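Local structure of fructosyl amine:oxygen oxidoreductase (Neosartorya fumigata, 4WCT) at residues S120-A125 and I281-F286; H129-E134 and K168-K173; Q251-A256 and D439-F444; K293-I298 and P351-R356; G316-V321 and R426-T431. The protein probably catalyses the FAD-dependent oxidative deglycation of fructosyl amines (Amadori products), using molecular oxygen as the electron acceptor. One frame throughout, in Å; residues are numbered along the deposited sequence.

Contact 1. Residues S120-A125 and I281-F286; sequences SGHTPA and IAKGFF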
# COMPACT_ATOMS: atom_id res chain seq x y z
N SER A 120 1.34 7.41 17.81
CA SER A 120 2.01 8.33 18.73
C SER A 120 2.61 9.53 17.98
O SER A 120 2.80 9.50 16.75
CB SER A 120 3.09 7.60 19.50
OG SER A 120 4.08 7.07 18.60
N GLY A 121 2.97 10.55 18.75
CA GLY A 121 3.75 11.68 18.25
C GLY A 121 4.56 12.27 19.38
O GLY A 121 4.36 11.88 20.54
N HIS A 122 5.48 13.18 19.07
CA HIS A 122 6.44 13.66 20.08
C HIS A 122 6.43 15.19 20.28
O HIS A 122 7.31 15.71 20.93
CB HIS A 122 7.85 13.13 19.80
CG HIS A 122 8.40 13.59 18.49
ND1 HIS A 122 7.94 13.09 17.30
CD2 HIS A 122 9.20 14.64 18.16
CE1 HIS A 122 8.40 13.82 16.30
NE2 HIS A 122 9.23 14.72 16.79
N THR A 123 5.47 15.86 19.69
CA THR A 123 5.19 17.27 19.97
C THR A 123 3.73 17.41 20.33
O THR A 123 2.88 16.64 19.90
CB THR A 123 5.49 18.19 18.77
OG1 THR A 123 4.50 18.01 17.74
CG2 THR A 123 6.88 17.97 18.22
N PRO A 124 3.39 18.48 21.05
CA PRO A 124 1.98 18.68 21.36
C PRO A 124 1.09 18.78 20.13
O PRO A 124 -0.01 18.24 20.14
CB PRO A 124 1.99 19.99 22.17
CG PRO A 124 3.35 20.04 22.79
CD PRO A 124 4.28 19.35 21.83
N ALA A 125 1.57 19.44 19.07
CA ALA A 125 0.78 19.55 17.87
C ALA A 125 0.51 18.19 17.23
O ALA A 125 -0.58 17.96 16.72
CB ALA A 125 1.45 20.48 16.87
N ILE A 281 3.82 9.21 14.01
CA ILE A 281 3.37 9.77 12.72
C ILE A 281 4.36 10.75 12.11
O ILE A 281 4.20 11.12 10.95
CB ILE A 281 1.99 10.43 12.83
CG1 ILE A 281 2.06 11.67 13.73
CG2 ILE A 281 0.96 9.42 13.30
CD1 ILE A 281 0.79 12.51 13.64
N ALA A 282 5.37 11.18 12.84
CA ALA A 282 6.39 12.05 12.26
C ALA A 282 7.78 11.49 12.39
O ALA A 282 8.75 12.22 12.22
CB ALA A 282 6.32 13.45 12.87
N LYS A 283 7.90 10.18 12.69
CA LYS A 283 9.22 9.55 12.78
C LYS A 283 9.28 8.22 12.04
O LYS A 283 10.16 8.01 11.21
CB LYS A 283 9.71 9.37 14.21
CG LYS A 283 10.09 10.69 14.86
CD LYS A 283 10.96 10.44 16.09
CE LYS A 283 11.33 11.75 16.77
NZ LYS A 283 12.48 12.35 16.09
N GLY A 284 8.34 7.35 12.31
CA GLY A 284 8.32 6.07 11.56
C GLY A 284 7.60 4.97 12.30
O GLY A 284 6.98 5.20 13.34
N PHE A 285 7.84 3.75 11.85
CA PHE A 285 7.31 2.59 12.52
C PHE A 285 8.23 1.40 12.35
O PHE A 285 9.05 1.37 11.44
CB PHE A 285 5.88 2.26 12.06
CG PHE A 285 5.72 2.03 10.57
CD1 PHE A 285 5.24 3.06 9.76
CD2 PHE A 285 5.91 0.79 10.02
CE1 PHE A 285 5.03 2.85 8.40
CE2 PHE A 285 5.72 0.58 8.66
CZ PHE A 285 5.25 1.61 7.85
N PHE A 286 8.03 0.39 13.19
CA PHE A 286 8.71 -0.89 12.97
C PHE A 286 7.78 -2.03 13.24
O PHE A 286 6.78 -1.85 13.96
CB PHE A 286 9.98 -1.04 13.82
CG PHE A 286 9.76 -1.63 15.19
CD1 PHE A 286 9.98 -2.98 15.42
CD2 PHE A 286 9.43 -0.83 16.25
CE1 PHE A 286 9.86 -3.50 16.70
CE2 PHE A 286 9.27 -1.34 17.52
CZ PHE A 286 9.45 -2.69 17.74
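The backbone amide of Ile281 donates to the carbonyl of Ser120, N to O 2.9 Å. This bond lies where the parallel strands 117-121 and 277-280 of the large mixed sheet run out, and the chain beyond Ile281 turns back through a classic beta bulge, in which Lys283 and Gly284 both face Asn280, to start strand 284-287. The Ile281 side chain lies alongside the same carbonyl, its CG1 3.8 Å from Ser120 O, and its outer part packs on helix 124-135.

Past the strand end the contact passes to side chains. His122 holds its ring between its own backbone N and carbonyl carbon (chi1 61°), which turns it toward the 281-286 segment. Lys283 crosses the imidazole at about a right angle and sets its CE over one face, 3.6 Å from the ring centroid and only 7° off the normal, a CH-pi contact. The methyl of Ala282 meets the same ring at its edge, with CB 4.0 Å from His122 CE1. Asn280 bonds to His122 ND1 and so helps fix the rotation of the ring. The lysine chain runs straight as far as CE and bends at its last torsion (chi4 -82°), carrying NZ to a salt bridge with Asp338 and leaving it 4.1 Å from His122 NE2.

Contact 2. Residues H129-E134 and K168-K173; sequences HIRKDE and KGWLHK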
# COMPACT_ATOMS: atom_id res chain seq x y z
N HIS A 129 -3.20 16.35 16.96
CA HIS A 129 -3.69 15.87 15.69
C HIS A 129 -4.20 14.44 15.80
O HIS A 129 -5.26 14.06 15.25
CB HIS A 129 -2.58 15.98 14.66
CG HIS A 129 -2.94 15.43 13.33
ND1 HIS A 129 -3.85 16.04 12.50
CD2 HIS A 129 -2.50 14.33 12.67
CE1 HIS A 129 -3.93 15.36 11.36
NE2 HIS A 129 -3.16 14.30 11.46
N ILE A 130 -3.41 13.60 16.45
CA ILE A 130 -3.82 12.23 16.62
C ILE A 130 -5.09 12.12 17.46
O ILE A 130 -6.03 11.38 17.14
CB ILE A 130 -2.70 11.41 17.28
CG1 ILE A 130 -1.47 11.38 16.37
CG2 ILE A 130 -3.20 9.99 17.53
CD1 ILE A 130 -0.21 10.92 17.09
N ARG A 131 -5.11 12.86 18.55
CA ARG A 131 -6.29 12.88 19.44
C ARG A 131 -7.57 13.27 18.69
O ARG A 131 -8.55 12.54 18.72
CB ARG A 131 -6.03 13.86 20.58
CG ARG A 131 -7.22 14.06 21.50
CD ARG A 131 -6.92 15.21 22.45
NE ARG A 131 -5.92 14.77 23.41
CZ ARG A 131 -4.64 15.16 23.45
NH1 ARG A 131 -4.19 16.22 22.78
NH2 ARG A 131 -3.85 14.58 24.35
N LYS A 132 -7.49 14.30 17.86
CA LYS A 132 -8.67 14.82 17.16
C LYS A 132 -9.13 14.01 15.95
O LYS A 132 -10.34 13.85 15.74
CB LYS A 132 -8.42 16.27 16.74
CG LYS A 132 -8.36 17.21 17.93
CD LYS A 132 -8.45 18.67 17.52
CE LYS A 132 -7.17 19.42 17.84
NZ LYS A 132 -6.91 20.56 16.91
N ASP A 133 -8.17 13.48 15.18
CA ASP A 133 -8.46 12.79 13.93
C ASP A 133 -8.60 11.29 14.06
O ASP A 133 -9.30 10.66 13.27
CB ASP A 133 -7.37 13.08 12.90
CG ASP A 133 -7.55 14.41 12.22
OD1 ASP A 133 -8.07 15.37 12.85
OD2 ASP A 133 -7.07 14.53 11.07
N GLU A 134 -7.88 10.68 15.00
CA GLU A 134 -7.81 9.23 15.08
C GLU A 134 -8.49 8.69 16.33
O GLU A 134 -9.19 7.68 16.28
CB GLU A 134 -6.35 8.76 15.04
CG GLU A 134 -5.49 9.50 14.01
CD GLU A 134 -5.87 9.18 12.57
OE1 GLU A 134 -6.45 8.09 12.33
OE2 GLU A 134 -5.64 10.03 11.69
N LYS A 168 3.87 10.84 23.27
CA LYS A 168 2.61 10.36 23.86
C LYS A 168 1.87 9.63 22.78
O LYS A 168 2.05 9.89 21.61
CB LYS A 168 1.75 11.50 24.42
CG LYS A 168 2.46 12.25 25.55
CD LYS A 168 1.54 13.10 26.40
CE LYS A 168 2.37 13.84 27.45
NZ LYS A 168 2.79 12.90 28.52
N GLY A 169 1.07 8.64 23.17
CA GLY A 169 0.36 7.89 22.18
C GLY A 169 -0.73 7.02 22.76
O GLY A 169 -1.14 7.21 23.90
N TRP A 170 -1.36 6.28 21.87
CA TRP A 170 -2.52 5.44 22.19
C TRP A 170 -2.33 4.04 21.58
O TRP A 170 -1.98 3.90 20.43
CB TRP A 170 -3.80 6.04 21.62
CG TRP A 170 -4.23 7.31 22.27
CD1 TRP A 170 -5.16 7.43 23.24
CD2 TRP A 170 -3.77 8.64 21.98
NE1 TRP A 170 -5.34 8.76 23.56
CE2 TRP A 170 -4.48 9.52 22.83
CE3 TRP A 170 -2.79 9.17 21.16
CZ2 TRP A 170 -4.30 10.91 22.80
CZ3 TRP A 170 -2.64 10.56 21.10
CH2 TRP A 170 -3.41 11.41 21.90
N LEU A 171 -2.64 3.01 22.37
CA LEU A 171 -2.60 1.63 21.97
C LEU A 171 -4.01 1.11 21.69
O LEU A 171 -4.93 1.32 22.50
CB LEU A 171 -1.96 0.80 23.09
CG LEU A 171 -2.10 -0.73 22.97
CD1 LEU A 171 -1.35 -1.25 21.78
CD2 LEU A 171 -1.59 -1.41 24.23
N HIS A 172 -4.16 0.54 20.51
CA HIS A 172 -5.40 -0.07 19.98
C HIS A 172 -5.08 -1.58 19.98
O HIS A 172 -4.25 -2.02 19.20
CB HIS A 172 -5.60 0.46 18.52
CG HIS A 172 -6.73 -0.18 17.79
ND1 HIS A 172 -7.13 0.24 16.54
CD2 HIS A 172 -7.68 -1.06 18.20
CE1 HIS A 172 -8.23 -0.41 16.18
NE2 HIS A 172 -8.57 -1.21 17.17
N LYS A 173 -5.64 -2.35 20.90
CA LYS A 173 -5.26 -3.75 21.06
C LYS A 173 -5.88 -4.73 20.06
O LYS A 173 -5.26 -5.72 19.70
CB LYS A 173 -5.60 -4.19 22.47
CG LYS A 173 -4.43 -4.17 23.42
CD LYS A 173 -4.87 -4.52 24.84
CE LYS A 173 -5.18 -3.28 25.67
NZ LYS A 173 -4.59 -3.37 27.04
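Trp170 lays the six-membered part of its indole against two consecutive residues of helix 124-135. Ile130 meets it with its CG2 branch, which sits 3.7 Å from Trp170 CZ3 and equally close to CE3, approaching the ring obliquely. CG2 stands anti to the backbone N of Ile130, while CG1 takes the place beside that N and carries CD1 off toward strand 117-121. That strand pairs antiparallel with 168-172, so the helix, which follows directly after 117-121, packs back on the sheet through this tryptophan. Arg131 touches the neighbouring corner of the indole with its CB, 3.8 Å from Trp170 CH2. Its chain then bends at chi3 (-72°), which brings the guanidinium back beside the ring end: NH2 comes to 4.0 Å from Trp170 CZ2. The two planes are 74° apart, so this is no parallel stack; CH2 instead lies over one guanidinium face, offset toward its rim. Asp128, one turn earlier in the helix, takes Arg131 NH1 in a salt bridge.

Contact 3. Residues Q251-A256 and D439-F444; sequences QLRPTA and DRIMDF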
# COMPACT_ATOMS: atom_id res chain seq x y z
N GLN A 251 -5.27 12.27 -11.43
CA GLN A 251 -5.86 11.65 -10.27
C GLN A 251 -4.87 10.78 -9.50
O GLN A 251 -5.09 10.48 -8.33
CB GLN A 251 -7.09 10.82 -10.63
CG GLN A 251 -8.26 11.64 -11.15
CD GLN A 251 -9.41 10.76 -11.54
OE1 GLN A 251 -10.26 10.40 -10.72
NE2 GLN A 251 -9.35 10.26 -12.75
N LEU A 252 -3.75 10.42 -10.13
CA LEU A 252 -2.71 9.64 -9.44
C LEU A 252 -1.44 10.43 -9.30
O LEU A 252 -0.91 10.97 -10.28
CB LEU A 252 -2.45 8.33 -10.18
CG LEU A 252 -3.60 7.31 -10.27
CD1 LEU A 252 -3.09 6.07 -11.03
CD2 LEU A 252 -4.17 6.90 -8.91
N ARG A 253 -0.83 10.34 -8.11
CA ARG A 253 0.53 10.81 -7.91
C ARG A 253 1.40 9.65 -7.48
O ARG A 253 1.34 9.25 -6.33
CB ARG A 253 0.58 11.90 -6.84
CG ARG A 253 1.96 12.46 -6.66
CD ARG A 253 2.09 13.45 -5.51
NE ARG A 253 1.93 12.79 -4.22
CZ ARG A 253 1.80 13.43 -3.07
NH1 ARG A 253 1.90 14.77 -3.02
NH2 ARG A 253 1.55 12.73 -1.97
N PRO A 254 2.22 9.12 -8.40
CA PRO A 254 3.14 8.09 -7.95
C PRO A 254 4.13 8.65 -6.93
O PRO A 254 4.78 9.66 -7.19
CB PRO A 254 3.85 7.66 -9.24
CG PRO A 254 2.87 7.98 -10.33
CD PRO A 254 2.19 9.24 -9.87
N THR A 255 4.25 7.98 -5.80
CA THR A 255 4.98 8.51 -4.65
C THR A 255 5.64 7.34 -3.93
O THR A 255 5.07 6.25 -3.87
CB THR A 255 4.03 9.25 -3.67
OG1 THR A 255 3.15 10.12 -4.38
CG2 THR A 255 4.79 10.06 -2.62
N ALA A 256 6.88 7.56 -3.45
CA ALA A 256 7.68 6.50 -2.83
C ALA A 256 7.95 6.73 -1.36
O ALA A 256 8.23 7.85 -0.92
CB ALA A 256 8.99 6.34 -3.55
N ASP A 439 8.95 17.51 6.20
CA ASP A 439 7.57 18.00 6.14
C ASP A 439 7.30 18.68 4.79
O ASP A 439 6.57 19.66 4.69
CB ASP A 439 7.26 18.93 7.31
CG ASP A 439 6.97 18.16 8.58
OD1 ASP A 439 6.15 17.23 8.54
OD2 ASP A 439 7.76 18.32 9.53
N ARG A 440 7.86 18.08 3.74
CA ARG A 440 7.51 18.44 2.40
C ARG A 440 7.78 17.25 1.49
O ARG A 440 8.47 16.29 1.88
CB ARG A 440 8.33 19.66 1.94
CG ARG A 440 9.79 19.42 1.70
CD ARG A 440 10.46 20.78 1.40
NE ARG A 440 11.84 20.59 1.01
CZ ARG A 440 12.88 20.72 1.84
NH1 ARG A 440 12.72 21.33 2.99
NH2 ARG A 440 14.09 20.40 1.44
N ILE A 441 7.13 17.28 0.33
CA ILE A 441 7.39 16.29 -0.71
C ILE A 441 8.78 16.47 -1.26
O ILE A 441 9.22 17.61 -1.54
CB ILE A 441 6.37 16.41 -1.87
CG1 ILE A 441 4.97 16.02 -1.39
CG2 ILE A 441 6.82 15.55 -3.03
CD1 ILE A 441 4.80 14.53 -1.12
N MET A 442 9.53 15.37 -1.36
CA MET A 442 10.90 15.41 -1.83
C MET A 442 10.98 14.79 -3.23
O MET A 442 10.00 14.23 -3.71
CB MET A 442 11.82 14.71 -0.82
CG MET A 442 11.88 15.48 0.50
SD MET A 442 12.59 17.18 0.40
CE MET A 442 14.34 16.82 0.49
N ASP A 443 12.06 15.10 -3.95
CA ASP A 443 12.16 14.78 -5.37
C ASP A 443 13.43 13.97 -5.56
O ASP A 443 14.51 14.45 -5.23
CB ASP A 443 12.21 16.08 -6.18
CG ASP A 443 12.27 15.86 -7.70
OD1 ASP A 443 12.33 16.88 -8.41
OD2 ASP A 443 12.16 14.70 -8.20
N PHE A 444 13.33 12.75 -6.09
CA PHE A 444 14.50 11.91 -6.34
C PHE A 444 15.48 12.53 -7.33
O PHE A 444 16.68 12.22 -7.33
CB PHE A 444 14.08 10.52 -6.85
CG PHE A 444 13.58 9.59 -5.76
CD1 PHE A 444 14.34 9.33 -4.64
CD2 PHE A 444 12.38 8.92 -5.90
CE1 PHE A 444 13.93 8.40 -3.71
CE2 PHE A 444 11.95 8.01 -4.96
CZ PHE A 444 12.71 7.78 -3.85
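Ile441 and Arg253 approach from opposite directions, and the isoleucine puts its CD1 methyl over one face of the guanidinium, 3.5 Å from Arg253 NH1 and 3.7 Å from CZ. Further along is an apolar contact: the methyl of Ala256 meets the Phe444 ring at its edge, with CB 3.7 Å from Phe444 CE2.

The polar bonds serve to position the arginine. Its chain leaves with CG anti to the backbone N (chi1 -177°) and bends at chi3, where NE donates to Thr255 OG1 at 2.9 Å, the hydroxyl lying 28° out of the guanidinium plane. Thr255 OG1 in turn donates to Arg253 O at 2.8 Å, from above the carbonyl plane, so one hydroxyl ties the head of the side chain to its own backbone. Beyond the segments NH1 donates to the carbonyls of Ala430 and Trp428, and NH2 forms a salt bridge with Asp362. Together these bonds probably compensate the buried charge and fix the orientation of the guanidinium against Ile441.

The side chain of Ala256 is about 7 Å from the bound FAD. Strand 253-263 lies between 295-310 and 352-362, antiparallel to both, while 442-443 runs parallel to 295-310. The C-terminal segment thus adds a short strand to the large sheet.

Contact 4. Residues K293-I298 and P351-R356; sequences KHELKI and PLSFAR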
# COMPACT_ATOMS: atom_id res chain seq x y z
N LYS A 293 13.97 -14.83 8.01
CA LYS A 293 15.32 -14.25 8.06
C LYS A 293 15.61 -13.45 9.32
O LYS A 293 16.70 -12.92 9.47
CB LYS A 293 15.55 -13.32 6.86
CG LYS A 293 15.44 -14.00 5.51
CD LYS A 293 15.97 -13.07 4.43
CE LYS A 293 15.88 -13.69 3.05
NZ LYS A 293 16.57 -12.81 2.07
N HIS A 294 14.62 -13.36 10.20
CA HIS A 294 14.76 -12.60 11.46
C HIS A 294 15.17 -11.16 11.22
O HIS A 294 15.94 -10.57 11.99
CB HIS A 294 15.78 -13.26 12.36
CG HIS A 294 15.37 -14.62 12.81
ND1 HIS A 294 16.28 -15.52 13.34
CD2 HIS A 294 14.17 -15.24 12.83
CE1 HIS A 294 15.63 -16.60 13.74
NE2 HIS A 294 14.38 -16.50 13.32
N GLU A 295 14.56 -10.55 10.21
CA GLU A 295 14.89 -9.16 9.85
C GLU A 295 13.79 -8.23 10.36
O GLU A 295 12.61 -8.52 10.23
CB GLU A 295 15.02 -9.02 8.34
CG GLU A 295 16.39 -9.43 7.84
CD GLU A 295 16.58 -9.28 6.35
OE1 GLU A 295 15.60 -9.41 5.58
OE2 GLU A 295 17.76 -9.26 5.96
N LEU A 296 14.22 -7.17 11.04
CA LEU A 296 13.34 -6.19 11.64
C LEU A 296 13.28 -5.00 10.69
O LEU A 296 14.34 -4.44 10.34
CB LEU A 296 13.92 -5.79 13.01
CG LEU A 296 13.08 -4.86 13.90
CD1 LEU A 296 13.42 -5.10 15.35
CD2 LEU A 296 13.30 -3.40 13.55
N LYS A 297 12.07 -4.65 10.27
CA LYS A 297 11.85 -3.61 9.27
C LYS A 297 11.48 -2.28 9.93
O LYS A 297 10.60 -2.25 10.80
CB LYS A 297 10.72 -4.00 8.35
CG LYS A 297 10.55 -3.01 7.17
CD LYS A 297 9.35 -3.34 6.31
CE LYS A 297 8.11 -2.65 6.88
NZ LYS A 297 6.92 -2.94 6.09
N ILE A 298 12.14 -1.22 9.48
CA ILE A 298 11.86 0.15 9.93
C ILE A 298 11.48 1.00 8.72
O ILE A 298 12.18 0.95 7.70
CB ILE A 298 13.08 0.83 10.58
CG1 ILE A 298 13.63 -0.01 11.74
CG2 ILE A 298 12.68 2.20 11.09
CD1 ILE A 298 14.86 -0.80 11.42
N PRO A 351 24.13 -2.35 11.45
CA PRO A 351 24.15 -2.27 9.99
C PRO A 351 22.86 -2.71 9.35
O PRO A 351 22.16 -3.57 9.87
CB PRO A 351 25.29 -3.20 9.59
CG PRO A 351 25.40 -4.16 10.70
CD PRO A 351 24.96 -3.46 11.95
N LEU A 352 22.52 -2.07 8.24
CA LEU A 352 21.34 -2.45 7.49
C LEU A 352 21.66 -3.69 6.68
O LEU A 352 22.72 -3.77 6.05
CB LEU A 352 20.89 -1.33 6.56
CG LEU A 352 20.55 0.01 7.20
CD1 LEU A 352 20.03 0.93 6.11
CD2 LEU A 352 19.56 -0.15 8.37
N SER A 353 20.72 -4.62 6.63
CA SER A 353 20.87 -5.82 5.85
C SER A 353 20.19 -5.76 4.50
O SER A 353 20.43 -6.62 3.61
CB SER A 353 20.39 -7.01 6.65
OG SER A 353 19.01 -6.95 6.91
N PHE A 354 19.24 -4.82 4.39
CA PHE A 354 18.41 -4.65 3.17
C PHE A 354 17.79 -3.27 3.25
O PHE A 354 17.48 -2.80 4.33
CB PHE A 354 17.31 -5.68 3.11
CG PHE A 354 16.45 -5.60 1.87
CD1 PHE A 354 16.97 -5.92 0.63
CD2 PHE A 354 15.14 -5.16 1.96
CE1 PHE A 354 16.18 -5.82 -0.52
CE2 PHE A 354 14.36 -5.02 0.83
CZ PHE A 354 14.88 -5.35 -0.41
N ALA A 355 17.53 -2.66 2.09
CA ALA A 355 16.72 -1.46 2.05
C ALA A 355 16.16 -1.28 0.64
O ALA A 355 16.78 -1.73 -0.34
CB ALA A 355 17.55 -0.24 2.46
N ARG A 356 14.99 -0.66 0.54
CA ARG A 356 14.46 -0.33 -0.77
C ARG A 356 13.52 0.86 -0.72
O ARG A 356 12.86 1.14 0.31
CB ARG A 356 13.78 -1.54 -1.45
CG ARG A 356 12.36 -1.86 -1.04
CD ARG A 356 11.87 -3.06 -1.81
NE ARG A 356 10.46 -3.42 -1.59
CZ ARG A 356 9.44 -3.05 -2.37
NH1 ARG A 356 9.57 -2.16 -3.34
NH2 ARG A 356 8.27 -3.61 -2.19
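The backbones of Glu295 and Ser353 stay well apart, their CA atoms 7.9 Å from each other at the nearest approach of the segments, and the chain turns a corner at Ser353. Side chains bridge the separation. Glu295 sends out its carboxylate on an extended chain, with CG beside the backbone N (chi1 -83°), and Ser353 answers with a hydroxyl held between its own N and carbonyl carbon (chi1 65°). Ser353 OG donates to Glu295 OE2 at 2.8 Å. The hydroxyl reaches the oxygen from above the carboxylate plane, 50° out of it, and the serine CB follows to 3.5 Å from OE2.

The other carboxylate oxygen, OE1, accepts from His261 ND1, so the group is held at both oxygens, which probably limits its rotation. The backbone N of Glu295 is bonded to Asp290, which probably helps fix the start of its strand. His261 belongs to strand 253-263, which pairs antiparallel with both 295-310 and 352-362 and therefore runs between them; its backbone bonds to Ser353. This bond between two partly exposed residues is a side-chain bridge between two strands flanking a common neighbour, spanning the middle strand of an antiparallel trio in the large mixed sheet.

Contact 5. Residues G316-V321 and R426-T431; sequences GQEKSV and RDWRAT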
# COMPACT_ATOMS: atom_id res chain seq x y z
N GLY A 316 5.44 22.02 -20.04
CA GLY A 316 5.79 22.80 -18.90
C GLY A 316 5.38 22.21 -17.56
O GLY A 316 5.57 22.84 -16.53
N GLN A 317 4.78 21.01 -17.59
CA GLN A 317 4.32 20.38 -16.34
C GLN A 317 5.12 19.13 -16.02
O GLN A 317 5.88 18.65 -16.85
CB GLN A 317 2.84 20.01 -16.45
CG GLN A 317 1.96 21.22 -16.73
CD GLN A 317 0.49 20.91 -16.63
OE1 GLN A 317 0.06 20.22 -15.71
NE2 GLN A 317 -0.29 21.40 -17.60
N GLU A 318 5.01 18.70 -14.77
CA GLU A 318 5.77 17.57 -14.23
C GLU A 318 4.84 16.39 -14.07
O GLU A 318 3.68 16.56 -13.73
CB GLU A 318 6.30 17.89 -12.83
CG GLU A 318 7.13 19.15 -12.67
CD GLU A 318 7.37 19.48 -11.21
OE1 GLU A 318 8.52 19.37 -10.81
OE2 GLU A 318 6.40 19.76 -10.44
N LYS A 319 5.43 15.21 -14.07
CA LYS A 319 4.74 13.98 -13.77
C LYS A 319 5.77 13.05 -13.10
O LYS A 319 6.82 12.76 -13.67
CB LYS A 319 4.24 13.35 -15.08
CG LYS A 319 3.30 12.16 -14.92
CD LYS A 319 2.55 11.82 -16.21
CE LYS A 319 1.60 10.64 -15.98
NZ LYS A 319 0.99 10.07 -17.19
N SER A 320 5.40 12.50 -11.94
CA SER A 320 6.27 11.60 -11.19
C SER A 320 6.32 10.18 -11.79
O SER A 320 5.27 9.57 -12.02
CB SER A 320 5.77 11.51 -9.74
OG SER A 320 6.66 10.71 -8.96
N VAL A 321 7.52 9.69 -12.06
CA VAL A 321 7.72 8.39 -12.70
C VAL A 321 8.51 7.49 -11.77
O VAL A 321 9.67 7.74 -11.48
CB VAL A 321 8.52 8.52 -14.02
CG1 VAL A 321 8.61 7.15 -14.68
CG2 VAL A 321 7.80 9.52 -14.91
N ARG A 426 -3.88 20.10 -9.80
CA ARG A 426 -3.34 19.44 -8.62
C ARG A 426 -1.96 20.00 -8.24
O ARG A 426 -1.06 20.13 -9.08
CB ARG A 426 -3.20 17.96 -8.93
CG ARG A 426 -2.71 17.16 -7.73
CD ARG A 426 -3.10 15.72 -7.83
NE ARG A 426 -2.61 14.95 -6.69
CZ ARG A 426 -2.85 13.66 -6.51
NH1 ARG A 426 -3.36 12.93 -7.48
NH2 ARG A 426 -2.42 13.07 -5.40
N ASP A 427 -1.77 20.23 -6.95
CA ASP A 427 -0.46 20.53 -6.39
C ASP A 427 0.27 19.26 -6.01
O ASP A 427 -0.11 18.60 -5.02
CB ASP A 427 -0.62 21.37 -5.13
CG ASP A 427 0.70 21.73 -4.49
OD1 ASP A 427 1.78 21.46 -5.05
OD2 ASP A 427 0.64 22.41 -3.45
N TRP A 428 1.24 18.88 -6.83
CA TRP A 428 1.93 17.62 -6.62
C TRP A 428 2.71 17.60 -5.31
O TRP A 428 3.17 16.54 -4.90
CB TRP A 428 2.90 17.30 -7.75
CG TRP A 428 2.25 17.14 -9.09
CD1 TRP A 428 2.46 17.91 -10.19
CD2 TRP A 428 1.25 16.18 -9.45
NE1 TRP A 428 1.67 17.48 -11.23
CE2 TRP A 428 0.93 16.41 -10.80
CE3 TRP A 428 0.68 15.08 -8.81
CZ2 TRP A 428 0.01 15.62 -11.50
CZ3 TRP A 428 -0.24 14.31 -9.48
CH2 TRP A 428 -0.51 14.54 -10.84
N ARG A 429 3.04 18.79 -4.79
CA ARG A 429 3.83 18.89 -3.58
C ARG A 429 3.01 19.01 -2.30
O ARG A 429 3.56 19.20 -1.23
CB ARG A 429 4.87 20.02 -3.72
CG ARG A 429 5.95 19.69 -4.75
CD ARG A 429 6.99 20.78 -4.94
NE ARG A 429 8.03 20.30 -5.86
CZ ARG A 429 7.82 20.13 -7.15
NH1 ARG A 429 6.63 20.39 -7.65
NH2 ARG A 429 8.83 19.84 -7.97
N ALA A 430 1.69 18.82 -2.41
CA ALA A 430 0.83 18.75 -1.24
C ALA A 430 1.22 17.59 -0.35
O ALA A 430 1.55 16.50 -0.83
CB ALA A 430 -0.61 18.61 -1.68
N THR A 431 1.29 17.83 0.96
CA THR A 431 1.76 16.77 1.85
C THR A 431 0.67 15.76 2.26
O THR A 431 0.99 14.73 2.84
CB THR A 431 2.44 17.35 3.09
OG1 THR A 431 1.56 18.29 3.72
CG2 THR A 431 3.74 18.00 2.73
O HOH W 1 0.76 18.48 -13.88
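Glu318 and Arg429 form a bidentate, end-on salt bridge between strand 318-320 of the large mixed sheet and a type I beta turn, Asp427 to Ala430. Arg429 NH1 donates to Glu318 OE2 at 2.9 Å and NH2 to OE1 at the same length, with N-H...O angles of 169° and 174°. Each oxygen uses its syn lone pair, and the carboxylate and guanidinium planes are nearly coplanar. Beside this pair the indole of Trp428 points at the strand, NE1 lying 3.3 Å from Glu318 O. Water 1, in the ring plane at its edge, accepts from Trp428 NE1 at 3.0 Å and is also hydrogen-bonded to Gln317 OE1 (2.6 Å), which also accepts from Lys250 NZ.

Farther out, the arginine chain is extended from CG to NE, spanning from turn to glutamate. Arg426 lays its CG over one face of the Trp428 ring, offset toward the rim. The turn is braced by an Asx turn, in which the backbone N of Arg429 donates to Asp427 OD1 at 3.0 Å from above the carboxylate plane.

All five contacts reach the large mixed sheet, in two close pairs and one separate site. Contacts 1 and 2, centres 10 Å apart, both use helix 124-135 and lie on neighbouring strands, 117-121 and 168-172, with contact 2 nested in the loop that contact 1 closes. Contacts 3 and 5, centres 7 Å apart, also touch: Ser320 and Ala430 of contact 5 bond to Pro254 and Arg253 of contact 3. Both bring C-terminal residues back onto the sheet. Contact 4, its centre 21 Å from that of contact 1, joins it where strands 284-287 and 295-310 pair. Along the chain, contacts 4 and 5 are both nested inside the loop closed by contact 3. Distant parts are thus tied into one sheet, which at contact 3 comes near the bound FAD.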